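Side-chain contacts in alpha-1,4-endofucoidanase (Mariniflexile fucanivorans, PDB 6DLH), which hydrolyses alpha-1,4 linkages inside fucoidan chains as an endo-acting, retaining glycoside hydrolase of family GH107 and binds several calcium ions: residues I75-Y80 and T410-F415; I378-P383 and N403-T408; F605-S608 and S613-T616. All coordinates share one frame; numbering follows the deposited sequence.

Contact 1: residues I75-Y80 and T410-F415; sequences IRTVDY and TYLKEF. With CA (calcium ion), chain H.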
ATOM      1  N   ILE A  75      20.427   3.632   1.090  1.00 27.71           N
ATOM      2  CA  ILE A  75      20.538   2.279   1.621  1.00 25.92           C
ATOM      3  C   ILE A  75      20.814   1.294   0.486  1.00 25.94           C
ATOM      4  O   ILE A  75      19.918   0.939  -0.271  1.00 26.47           O
ATOM      5  CB  ILE A  75      19.296   1.885   2.444  1.00 24.82           C
ATOM      6  CG1 ILE A  75      18.959   2.949   3.497  1.00 25.47           C
ATOM      7  CG2 ILE A  75      19.526   0.520   3.072  1.00 25.03           C
ATOM      8  CD1 ILE A  75      17.682   2.685   4.278  1.00 28.01           C
ATOM      9  N   ARG A  76      22.059   0.822   0.394  1.00 25.69           N
ATOM     10  CA  ARG A  76      22.500   0.141  -0.813  1.00 26.10           C
ATOM     11  C   ARG A  76      22.452  -1.380  -0.669  1.00 27.08           C
ATOM     12  O   ARG A  76      22.507  -2.064  -1.691  1.00 24.76           O
ATOM     13  CB  ARG A  76      23.889   0.644  -1.224  1.00 26.79           C
ATOM     14  CG  ARG A  76      23.947   2.150  -1.447  1.00 27.54           C
ATOM     15  CD  ARG A  76      23.431   2.485  -2.830  1.00 29.93           C
ATOM     16  NE  ARG A  76      22.001   2.669  -2.966  1.00 29.92           N
ATOM     17  CZ  ARG A  76      21.298   2.440  -4.076  1.00 29.25           C
ATOM     18  NH1 ARG A  76      21.814   1.748  -5.075  1.00 27.85           N
ATOM     19  NH2 ARG A  76      20.064   2.893  -4.170  1.00 27.73           N
ATOM     20  N   THR A  77      22.360  -1.898   0.576  1.00 25.69           N
ATOM     21  CA  THR A  77      22.480  -3.334   0.812  1.00 25.97           C
ATOM     22  C   THR A  77      21.129  -3.995   1.053  1.00 25.61           C
ATOM     23  O   THR A  77      21.052  -5.224   1.116  1.00 26.96           O
ATOM     24  CB  THR A  77      23.455  -3.699   1.943  1.00 26.38           C
ATOM     25  OG1 THR A  77      23.020  -3.114   3.174  1.00 24.48           O
ATOM     26  CG2 THR A  77      24.882  -3.300   1.635  1.00 25.64           C
ATOM     27  N   VAL A  78      20.071  -3.189   1.180  1.00 25.26           N
ATOM     28  CA  VAL A  78      18.731  -3.729   1.345  1.00 24.86           C
ATOM     29  C   VAL A  78      18.325  -4.482   0.073  1.00 25.46           C
ATOM     30  O   VAL A  78      18.716  -4.109  -1.028  1.00 24.24           O
ATOM     31  CB  VAL A  78      17.726  -2.623   1.722  1.00 25.74           C
ATOM     32  CG1 VAL A  78      17.675  -1.501   0.681  1.00 26.22           C
ATOM     33  CG2 VAL A  78      16.343  -3.191   1.984  1.00 24.72           C
ATOM     34  N   ASP A  79      17.519  -5.538   0.239  1.00 26.80           N
ATOM     35  CA  ASP A  79      17.280  -6.504  -0.819  1.00 24.70           C
ATOM     36  C   ASP A  79      15.812  -6.491  -1.243  1.00 24.72           C
ATOM     37  O   ASP A  79      15.508  -6.688  -2.417  1.00 24.37           O
ATOM     38  CB  ASP A  79      17.776  -7.891  -0.403  1.00 23.97           C
ATOM     39  CG  ASP A  79      19.276  -7.927  -0.154  1.00 25.21           C
ATOM     40  OD1 ASP A  79      20.041  -7.708  -1.118  1.00 25.05           O
ATOM     41  OD2 ASP A  79      19.680  -8.153   1.009  1.00 25.89           O
ATOM     42  N   TYR A  80      14.902  -6.256  -0.295  1.00 24.40           N
ATOM     43  CA  TYR A  80      13.487  -6.407  -0.599  1.00 23.73           C
ATOM     44  C   TYR A  80      12.627  -5.629   0.395  1.00 23.69           C
ATOM     45  O   TYR A  80      13.098  -5.226   1.462  1.00 23.27           O
ATOM     46  CB  TYR A  80      13.107  -7.893  -0.681  1.00 23.59           C
ATOM     47  CG  TYR A  80      13.112  -8.644   0.630  1.00 24.28           C
ATOM     48  CD1 TYR A  80      14.292  -9.141   1.181  1.00 23.93           C
ATOM     49  CD2 TYR A  80      11.927  -8.874   1.318  1.00 23.31           C
ATOM     50  CE1 TYR A  80      14.287  -9.834   2.386  1.00 23.26           C
ATOM     51  CE2 TYR A  80      11.905  -9.572   2.515  1.00 23.31           C
ATOM     52  CZ  TYR A  80      13.091 -10.043   3.056  1.00 23.37           C
ATOM     53  OH  TYR A  80      13.063 -10.714   4.247  1.00 24.02           O
ATOM     54  N   THR A 410      26.152   0.725   6.449  1.00 24.61           N
ATOM     55  CA  THR A 410      27.585   0.973   6.500  1.00 26.09           C
ATOM     56  C   THR A 410      28.310  -0.323   6.856  1.00 27.42           C
ATOM     57  O   THR A 410      29.280  -0.702   6.205  1.00 26.48           O
ATOM     58  CB  THR A 410      27.926   2.106   7.479  1.00 27.41           C
ATOM     59  OG1 THR A 410      27.297   3.291   7.002  1.00 28.14           O
ATOM     60  CG2 THR A 410      29.412   2.359   7.617  1.00 27.31           C
ATOM     61  N   TYR A 411      27.811  -1.011   7.889  1.00 27.58           N
ATOM     62  CA  TYR A 411      28.394  -2.278   8.297  1.00 26.11           C
ATOM     63  C   TYR A 411      28.359  -3.305   7.161  1.00 26.07           C
ATOM     64  O   TYR A 411      29.381  -3.910   6.855  1.00 26.40           O
ATOM     65  CB  TYR A 411      27.725  -2.811   9.565  1.00 26.73           C
ATOM     66  CG  TYR A 411      28.354  -4.085  10.066  1.00 27.41           C
ATOM     67  CD1 TYR A 411      27.981  -5.312   9.536  1.00 25.98           C
ATOM     68  CD2 TYR A 411      29.355  -4.064  11.030  1.00 27.44           C
ATOM     69  CE1 TYR A 411      28.574  -6.489   9.955  1.00 25.77           C
ATOM     70  CE2 TYR A 411      29.949  -5.236  11.471  1.00 26.59           C
ATOM     71  CZ  TYR A 411      29.560  -6.449  10.924  1.00 26.69           C
ATOM     72  OH  TYR A 411      30.112  -7.621  11.349  1.00 27.07           O
ATOM     73  N   LEU A 412      27.185  -3.544   6.565  1.00 24.49           N
ATOM     74  CA  LEU A 412      27.060  -4.619   5.585  1.00 24.57           C
ATOM     75  C   LEU A 412      27.902  -4.315   4.338  1.00 26.57           C
ATOM     76  O   LEU A 412      28.449  -5.234   3.727  1.00 25.58           O
ATOM     77  CB  LEU A 412      25.582  -4.862   5.224  1.00 23.47           C
ATOM     78  CG  LEU A 412      24.670  -5.363   6.354  1.00 25.01           C
ATOM     79  CD1 LEU A 412      23.223  -5.453   5.892  1.00 23.44           C
ATOM     80  CD2 LEU A 412      25.129  -6.713   6.896  1.00 23.48           C
ATOM     81  N   LYS A 413      27.997  -3.029   3.956  1.00 26.64           N
ATOM     82  CA  LYS A 413      28.796  -2.619   2.809  1.00 28.60           C
ATOM     83  C   LYS A 413      30.250  -3.057   2.985  1.00 29.77           C
ATOM     84  O   LYS A 413      30.872  -3.530   2.036  1.00 31.34           O
ATOM     85  CB  LYS A 413      28.701  -1.109   2.576  1.00 29.29           C
ATOM     86  CG  LYS A 413      27.431  -0.624   1.892  1.00 29.19           C
ATOM     87  CD  LYS A 413      27.377   0.885   1.768  1.00 30.55           C
ATOM     88  CE  LYS A 413      28.149   1.413   0.580  1.00 33.70           C
ATOM     89  NZ  LYS A 413      28.484   2.851   0.726  1.00 39.82           N
ATOM     90  N   GLU A 414      30.766  -2.936   4.213  1.00 28.64           N
ATOM     91  CA  GLU A 414      32.150  -3.270   4.489  1.00 30.00           C
ATOM     92  C   GLU A 414      32.339  -4.765   4.753  1.00 31.89           C
ATOM     93  O   GLU A 414      33.348  -5.327   4.327  1.00 31.61           O
ATOM     94  CB  GLU A 414      32.692  -2.413   5.635  1.00 31.84           C
ATOM     95  CG  GLU A 414      34.182  -2.608   5.869  1.00 32.90           C
ATOM     96  CD  GLU A 414      34.785  -1.675   6.901  1.00 36.11           C
ATOM     97  OE1 GLU A 414      34.093  -0.721   7.305  1.00 38.84           O
ATOM     98  OE2 GLU A 414      35.950  -1.893   7.293  1.00 39.03           O
ATOM     99  N   PHE A 415      31.377  -5.415   5.434  1.00 31.47           N
ATOM    100  CA  PHE A 415      31.666  -6.697   6.069  1.00 30.33           C
ATOM    101  C   PHE A 415      30.875  -7.882   5.504  1.00 29.86           C
ATOM    102  O   PHE A 415      31.230  -9.017   5.798  1.00 32.29           O
ATOM    103  CB  PHE A 415      31.572  -6.592   7.595  1.00 29.12           C
ATOM    104  CG  PHE A 415      32.594  -5.678   8.232  1.00 31.49           C
ATOM    105  CD1 PHE A 415      33.948  -5.990   8.211  1.00 33.23           C
ATOM    106  CD2 PHE A 415      32.208  -4.501   8.855  1.00 31.83           C
ATOM    107  CE1 PHE A 415      34.885  -5.146   8.792  1.00 34.43           C
ATOM    108  CE2 PHE A 415      33.142  -3.661   9.448  1.00 33.32           C
ATOM    109  CZ  PHE A 415      34.480  -3.985   9.417  1.00 34.51           C
TER
HETATM  110 CA    CA H 807      21.844  -7.366   0.376  1.00 28.93          CA
HETATM  111  O   HOH W   1      22.200  -7.966   2.719  1.00 23.92           O
HETATM  112  O   HOH W   2      24.313  -6.889   1.032  1.00 27.24           O
HETATM  113  O   HOH W   3      22.626  -6.464  -1.661  1.00 25.89           O
HETATM  114  O   HOH W   4      22.427  -9.548  -0.019  1.00 47.33           O
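Thr77, in the loop that runs into strand 80-84, lies against the last turns of helix 399-415, with its CA 6.7 Å from the CA of Lys413. Its two branches divide the helix surface between them. The hydroxyl sits between the backbone N and the carbonyl carbon (chi1 60°), which brings OG1 within 3.6 Å of Leu412 CD1 and beside Leu412 CB, while the methyl CG2 meets Lys413 CG at 3.7 Å. Leu412 offers a branched apolar surface and Lys413 the aliphatic root of its chain, whose cationic end makes a cation-pi contact with Trp450. No polar bond joins the two segments; OG1 instead hydrogen-bonds the carboxylate of Asp409, one turn back on the same helix. The backbone of this threonine faces the metal: Thr77 O binds the calcium ion at 2.4 Å. Asp79 grips the ion with both carboxylate oxygens, OD1 and OD2 each 2.4 Å from the calcium, and four waters bring the coordination to seven oxygen atoms. Threonine suits the place because it combines a methyl for packing with a hydroxyl for Asp409. The helix thus probably acts in the second shell, steadying the loop carbonyl, while water supplies four of the seven.

Contact 2: residues I378-P383 and N403-T408; sequences ITWGTP and NQFELT
Phe405, on helix 399-415, points the CE1-CZ side of its ring at Trp380 and Thr382, which follow the end of strand 377-379. From CB the side chain leaves at an unusual chi1 of -110°, and one edge of the ring then leads inward: CD1 lies 4.1 Å from Thr382 CG2, and CE1 comes closer to that same methyl, at 3.5 Å. CE1 also meets Trp380 CB at 3.8 Å, the methylene lying in the plane of the phenyl ring at its edge. At the tip, CZ reaches Trp380 CD1 at 4.0 Å. The phenyl and the five-membered ring of the indole have planes 85° apart, yet their approach is oblique. A flat apolar ring fits this buried spot, lined by a methyl, a methylene and an indole. Thr382 splits its functions, the methyl packing on phenylalanine and OG1 accepting from Leu49 N. Trp380 likewise buries its carbons while NE1 hydrogen-bonds Thr368 OG1. A serine for Phe405 would probably open a gap beside Trp380 CB and the Thr382 methyl. The phenyl also touches Leu46 and Met48, and Trp380 meets Phe364, so helices 399-415 and 361-372 pack on neighbouring strands 46-49 and 377-379 of the parallel sheet.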
ATOM      1  N   ILE A 378      16.021 -11.515   6.894  1.00 24.11           N
ATOM      2  CA  ILE A 378      15.225 -10.783   7.866  1.00 22.77           C
ATOM      3  C   ILE A 378      14.369  -9.747   7.144  1.00 23.08           C
ATOM      4  O   ILE A 378      14.895  -8.880   6.441  1.00 22.29           O
ATOM      5  CB  ILE A 378      16.108 -10.122   8.945  1.00 22.17           C
ATOM      6  CG1 ILE A 378      16.919 -11.156   9.736  1.00 20.84           C
ATOM      7  CG2 ILE A 378      15.236  -9.270   9.865  1.00 21.15           C
ATOM      8  CD1 ILE A 378      17.927 -10.550  10.692  1.00 21.15           C
ATOM      9  N   THR A 379      13.044  -9.861   7.321  1.00 22.28           N
ATOM     10  CA  THR A 379      12.142  -8.763   7.029  1.00 22.24           C
ATOM     11  C   THR A 379      11.989  -7.933   8.296  1.00 22.10           C
ATOM     12  O   THR A 379      11.274  -8.334   9.205  1.00 23.21           O
ATOM     13  CB  THR A 379      10.742  -9.253   6.631  1.00 22.36           C
ATOM     14  OG1 THR A 379      10.863 -10.223   5.594  1.00 22.39           O
ATOM     15  CG2 THR A 379       9.851  -8.126   6.158  1.00 21.47           C
ATOM     16  N   TRP A 380      12.669  -6.786   8.368  1.00 21.96           N
ATOM     17  CA  TRP A 380      12.431  -5.917   9.506  1.00 21.42           C
ATOM     18  C   TRP A 380      11.051  -5.295   9.366  1.00 21.67           C
ATOM     19  O   TRP A 380      10.697  -4.793   8.301  1.00 21.81           O
ATOM     20  CB  TRP A 380      13.519  -4.844   9.643  1.00 20.66           C
ATOM     21  CG  TRP A 380      14.704  -5.346  10.409  1.00 20.31           C
ATOM     22  CD1 TRP A 380      15.914  -5.731   9.903  1.00 20.29           C
ATOM     23  CD2 TRP A 380      14.762  -5.575  11.826  1.00 19.07           C
ATOM     24  NE1 TRP A 380      16.736  -6.146  10.916  1.00 20.57           N
ATOM     25  CE2 TRP A 380      16.051  -6.070  12.105  1.00 19.77           C
ATOM     26  CE3 TRP A 380      13.861  -5.384  12.880  1.00 19.18           C
ATOM     27  CZ2 TRP A 380      16.460  -6.366  13.404  1.00 19.47           C
ATOM     28  CZ3 TRP A 380      14.261  -5.679  14.163  1.00 19.20           C
ATOM     29  CH2 TRP A 380      15.542  -6.172  14.412  1.00 19.89           C
ATOM     30  N   GLY A 381      10.281  -5.357  10.456  1.00 22.37           N
ATOM     31  CA  GLY A 381       9.109  -4.515  10.589  1.00 20.58           C
ATOM     32  C   GLY A 381       9.560  -3.085  10.850  1.00 21.32           C
ATOM     33  O   GLY A 381       9.753  -2.707  12.005  1.00 23.44           O
ATOM     34  N   THR A 382       9.732  -2.320   9.762  1.00 20.99           N
ATOM     35  CA  THR A 382      10.243  -0.959   9.782  1.00 21.72           C
ATOM     36  C   THR A 382       9.083   0.013   9.946  1.00 22.22           C
ATOM     37  O   THR A 382       8.158   0.003   9.142  1.00 23.52           O
ATOM     38  CB  THR A 382      11.002  -0.647   8.480  1.00 22.18           C
ATOM     39  OG1 THR A 382      10.147  -0.934   7.366  1.00 22.37           O
ATOM     40  CG2 THR A 382      12.295  -1.424   8.347  1.00 20.67           C
ATOM     41  N   PRO A 383       9.097   0.900  10.970  1.00 22.66           N
ATOM     42  CA  PRO A 383       7.967   1.799  11.227  1.00 22.93           C
ATOM     43  C   PRO A 383       7.917   3.061  10.357  1.00 24.41           C
ATOM     44  O   PRO A 383       8.912   3.772  10.194  1.00 22.98           O
ATOM     45  CB  PRO A 383       8.203   2.218  12.687  1.00 22.94           C
ATOM     46  CG  PRO A 383       9.714   2.195  12.846  1.00 22.10           C
ATOM     47  CD  PRO A 383      10.186   1.068  11.946  1.00 21.66           C
ATOM     48  N   ASN A 403      17.963   5.948  10.642  1.00 21.74           N
ATOM     49  CA  ASN A 403      19.227   5.983  11.366  1.00 21.57           C
ATOM     50  C   ASN A 403      19.792   4.568  11.513  1.00 22.63           C
ATOM     51  O   ASN A 403      20.920   4.296  11.098  1.00 23.83           O
ATOM     52  CB  ASN A 403      19.049   6.677  12.719  1.00 22.03           C
ATOM     53  CG  ASN A 403      20.262   6.574  13.617  1.00 22.07           C
ATOM     54  OD1 ASN A 403      21.288   7.192  13.349  1.00 21.48           O
ATOM     55  ND2 ASN A 403      20.148   5.817  14.700  1.00 20.81           N
ATOM     56  N   GLN A 404      18.983   3.654  12.068  1.00 21.44           N
ATOM     57  CA  GLN A 404      19.444   2.306  12.368  1.00 21.42           C
ATOM     58  C   GLN A 404      19.797   1.544  11.090  1.00 21.75           C
ATOM     59  O   GLN A 404      20.817   0.854  11.034  1.00 22.17           O
ATOM     60  CB  GLN A 404      18.423   1.571  13.243  1.00 21.32           C
ATOM     61  CG  GLN A 404      18.161   2.249  14.586  1.00 21.11           C
ATOM     62  CD  GLN A 404      17.514   1.327  15.594  1.00 22.03           C
ATOM     63  OE1 GLN A 404      16.570   0.593  15.284  1.00 21.91           O
ATOM     64  NE2 GLN A 404      18.009   1.367  16.824  1.00 20.71           N
ATOM     65  N   PHE A 405      18.947   1.683  10.064  1.00 22.45           N
ATOM     66  CA  PHE A 405      19.140   1.059   8.763  1.00 22.68           C
ATOM     67  C   PHE A 405      20.395   1.584   8.067  1.00 23.09           C
ATOM     68  O   PHE A 405      21.110   0.822   7.422  1.00 23.17           O
ATOM     69  CB  PHE A 405      17.864   1.168   7.915  1.00 22.96           C
ATOM     70  CG  PHE A 405      17.171  -0.156   7.725  1.00 22.08           C
ATOM     71  CD1 PHE A 405      16.324  -0.663   8.695  1.00 22.44           C
ATOM     72  CD2 PHE A 405      17.414  -0.929   6.599  1.00 22.60           C
ATOM     73  CE1 PHE A 405      15.721  -1.905   8.536  1.00 22.07           C
ATOM     74  CE2 PHE A 405      16.813  -2.170   6.440  1.00 22.98           C
ATOM     75  CZ  PHE A 405      15.959  -2.656   7.408  1.00 21.62           C
ATOM     76  N   GLU A 406      20.680   2.883   8.226  1.00 24.50           N
ATOM     77  CA  GLU A 406      21.873   3.480   7.641  1.00 23.91           C
ATOM     78  C   GLU A 406      23.135   2.939   8.315  1.00 24.34           C
ATOM     79  O   GLU A 406      24.094   2.587   7.633  1.00 24.16           O
ATOM     80  CB  GLU A 406      21.800   5.007   7.681  1.00 25.21           C
ATOM     81  CG  GLU A 406      20.863   5.605   6.644  1.00 27.22           C
ATOM     82  CD  GLU A 406      21.324   5.580   5.196  1.00 29.15           C
ATOM     83  OE1 GLU A 406      22.393   4.999   4.915  1.00 31.13           O
ATOM     84  OE2 GLU A 406      20.610   6.152   4.348  1.00 30.16           O
ATOM     85  N   LEU A 407      23.139   2.879   9.658  1.00 24.01           N
ATOM     86  CA  LEU A 407      24.275   2.314  10.374  1.00 22.95           C
ATOM     87  C   LEU A 407      24.492   0.867   9.929  1.00 22.78           C
ATOM     88  O   LEU A 407      25.613   0.471   9.634  1.00 24.87           O
ATOM     89  CB  LEU A 407      24.045   2.418  11.888  1.00 21.85           C
ATOM     90  CG  LEU A 407      24.042   3.843  12.451  1.00 22.73           C
ATOM     91  CD1 LEU A 407      23.576   3.871  13.900  1.00 19.76           C
ATOM     92  CD2 LEU A 407      25.411   4.501  12.308  1.00 21.11           C
ATOM     93  N   THR A 408      23.404   0.090   9.866  1.00 22.36           N
ATOM     94  CA  THR A 408      23.433  -1.269   9.348  1.00 22.42           C
ATOM     95  C   THR A 408      24.053  -1.313   7.950  1.00 22.79           C
ATOM     96  O   THR A 408      24.864  -2.195   7.661  1.00 22.96           O
ATOM     97  CB  THR A 408      22.028  -1.886   9.350  1.00 22.65           C
ATOM     98  OG1 THR A 408      21.543  -1.879  10.695  1.00 21.67           O
ATOM     99  CG2 THR A 408      21.996  -3.295   8.800  1.00 21.75           C
TER

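Contact 3: residues F605-S608 and S613-T616; sequences FNVS and SSDT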
ATOM      1  N   PHE A 605      -5.054  22.449 -18.295  1.00 40.40           N
ATOM      2  CA  PHE A 605      -3.926  21.725 -17.732  1.00 42.09           C
ATOM      3  C   PHE A 605      -2.786  21.627 -18.746  1.00 42.49           C
ATOM      4  O   PHE A 605      -2.986  21.228 -19.895  1.00 45.63           O
ATOM      5  CB  PHE A 605      -4.382  20.386 -17.139  1.00 41.39           C
ATOM      6  CG  PHE A 605      -4.975  20.499 -15.756  1.00 42.97           C
ATOM      7  CD1 PHE A 605      -6.310  20.843 -15.575  1.00 42.35           C
ATOM      8  CD2 PHE A 605      -4.194  20.285 -14.626  1.00 43.46           C
ATOM      9  CE1 PHE A 605      -6.851  20.964 -14.301  1.00 41.55           C
ATOM     10  CE2 PHE A 605      -4.737  20.404 -13.353  1.00 43.58           C
ATOM     11  CZ  PHE A 605      -6.062  20.752 -13.193  1.00 42.90           C
ATOM     12  N   ASN A 606      -1.583  22.012 -18.309  1.00 41.25           N
ATOM     13  CA  ASN A 606      -0.391  21.898 -19.137  1.00 40.92           C
ATOM     14  C   ASN A 606       0.399  20.662 -18.715  1.00 39.78           C
ATOM     15  O   ASN A 606       0.556  20.411 -17.526  1.00 42.62           O
ATOM     16  CB  ASN A 606       0.484  23.155 -19.068  1.00 39.75           C
ATOM     17  CG  ASN A 606       1.688  23.081 -19.985  1.00 43.46           C
ATOM     18  OD1 ASN A 606       1.589  23.364 -21.181  1.00 45.10           O
ATOM     19  ND2 ASN A 606       2.830  22.696 -19.440  1.00 43.32           N
ATOM     20  N   VAL A 607       0.888  19.903 -19.701  1.00 38.78           N
ATOM     21  CA  VAL A 607       1.872  18.858 -19.475  1.00 39.79           C
ATOM     22  C   VAL A 607       3.136  19.236 -20.245  1.00 42.63           C
ATOM     23  O   VAL A 607       3.066  19.495 -21.446  1.00 44.59           O
ATOM     24  CB  VAL A 607       1.343  17.463 -19.871  1.00 39.50           C
ATOM     25  CG1 VAL A 607       0.968  17.379 -21.344  1.00 38.13           C
ATOM     26  CG2 VAL A 607       2.319  16.351 -19.506  1.00 37.01           C
ATOM     27  N   SER A 608       4.282  19.256 -19.546  1.00 39.53           N
ATOM     28  CA  SER A 608       5.538  19.708 -20.128  1.00 37.43           C
ATOM     29  C   SER A 608       6.639  18.674 -19.902  1.00 37.03           C
ATOM     30  O   SER A 608       6.581  17.917 -18.934  1.00 40.36           O
ATOM     31  CB  SER A 608       5.922  21.051 -19.565  1.00 37.77           C
ATOM     32  OG  SER A 608       7.300  21.303 -19.792  1.00 41.47           O
ATOM     33  N   SER A 613       5.501  21.402 -24.644  1.00 43.96           N
ATOM     34  CA  SER A 613       4.316  21.149 -23.838  1.00 40.70           C
ATOM     35  C   SER A 613       3.053  21.189 -24.702  1.00 44.17           C
ATOM     36  O   SER A 613       3.127  21.482 -25.892  1.00 42.46           O
ATOM     37  CB  SER A 613       4.233  22.115 -22.693  1.00 37.54           C
ATOM     38  OG  SER A 613       4.060  23.438 -23.159  1.00 36.55           O
ATOM     39  N   SER A 614       1.903  20.870 -24.084  1.00 44.47           N
ATOM     40  CA  SER A 614       0.592  20.905 -24.715  1.00 44.95           C
ATOM     41  C   SER A 614      -0.499  21.004 -23.650  1.00 46.15           C
ATOM     42  O   SER A 614      -0.306  20.565 -22.521  1.00 51.09           O
ATOM     43  CB  SER A 614       0.375  19.717 -25.632  1.00 44.35           C
ATOM     44  OG  SER A 614       0.291  18.498 -24.907  1.00 41.71           O
ATOM     45  N   ASP A 615      -1.644  21.584 -24.021  1.00 45.45           N
ATOM     46  CA  ASP A 615      -2.720  21.836 -23.075  1.00 43.95           C
ATOM     47  C   ASP A 615      -3.894  20.901 -23.358  1.00 43.11           C
ATOM     48  O   ASP A 615      -3.971  20.278 -24.417  1.00 42.73           O
ATOM     49  CB  ASP A 615      -3.174  23.299 -23.109  1.00 44.63           C
ATOM     50  CG  ASP A 615      -2.076  24.306 -22.807  1.00 48.07           C
ATOM     51  OD1 ASP A 615      -1.276  24.059 -21.878  1.00 46.98           O
ATOM     52  OD2 ASP A 615      -2.034  25.341 -23.500  1.00 51.88           O
ATOM     53  N   THR A 616      -4.783  20.788 -22.365  1.00 42.33           N
ATOM     54  CA  THR A 616      -6.099  20.198 -22.540  1.00 42.09           C
ATOM     55  C   THR A 616      -7.084  20.923 -21.628  1.00 38.45           C
ATOM     56  O   THR A 616      -6.680  21.682 -20.752  1.00 36.02           O
ATOM     57  CB  THR A 616      -6.102  18.685 -22.291  1.00 43.69           C
ATOM     58  OG1 THR A 616      -7.312  18.180 -22.855  1.00 42.85           O
ATOM     59  CG2 THR A 616      -6.040  18.319 -20.824  1.00 45.70           C
TER
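The hairpin of strands 599-608 and 613-623 belongs to an immunoglobulin-like domain, and residues 605-608 and 613-616 pair antiparallel next to its turn. Phe605 faces Thr616 and Val607 faces Ser614 in hydrogen-bonded pairs; Asn606 with Asp615 and Ser608 with Ser613 form the alternating non-hydrogen-bonded ones. The bond from Val607 N to Ser614 O is 3.1 Å long and nearly straight, at 173°, and the return bond from Ser614 N to Val607 O measures 3.2 Å. Phe605 N gives a 3.0 Å bond to Thr616 O, and Thr616 N donates back to Phe605 O. Between these bonds the CA of Asp615 makes a CH...O contact with Phe605 O, at 3.2 Å.

Side chains alternate between the two faces. On one, Phe605 and Val607 lie against Trp532, an apolar setting that suits an aromatic and a beta-branched residue. With chi1 at 60°, Val607 turns CG1 across to the partner strand, 3.6 Å from Ser614 O and beside Ser614 OG, whose hydroxyl bonds Pro530 O. Thr616 turns its own hydroxyl to Ser534 O. On the other face Asn606 stretches across toward Ser613 and Asp615, its amide plane 64° from the Asp615 carboxylate, while the Ser608 and Ser613 CB atoms touch at 3.7 Å. Polar residues, with two small serines where the strands come closest, fit this face, which is partly open to solvent.

The backbone ladder thus holds the strands together, while the Ser614 and Thr616 hydroxyls, on the face of Phe605 and Val607, tie the hairpin to the chain around strand 531-532; Ser608, at the end of the pairing, directly precedes the calcium-binding Asp609.

Contacts 1 and 2 draw on the same helix, 399-415, and their centres lie 11 Å apart; in sequence contact 2 lies within the span of contact 1. They touch directly: Tyr80 OH is 2.6 Å from Thr379 OG1, probably a hydrogen bond reaching across strand 46-49, between strands 80-84 and 377-379 of the catalytic domain's parallel sheet, and Ile75 CD1 packs 3.9 Å from Phe405 CB. The calcium ion held in contact 1 is about 9 Å from the Phe405 side chain. Contact 3 is separate, in an immunoglobulin-like domain, its centre 42 Å from that of contact 1 and 41 Å from that of contact 2. Its nearby calcium ion is a different one, about 9 Å from the Ser608 side chain.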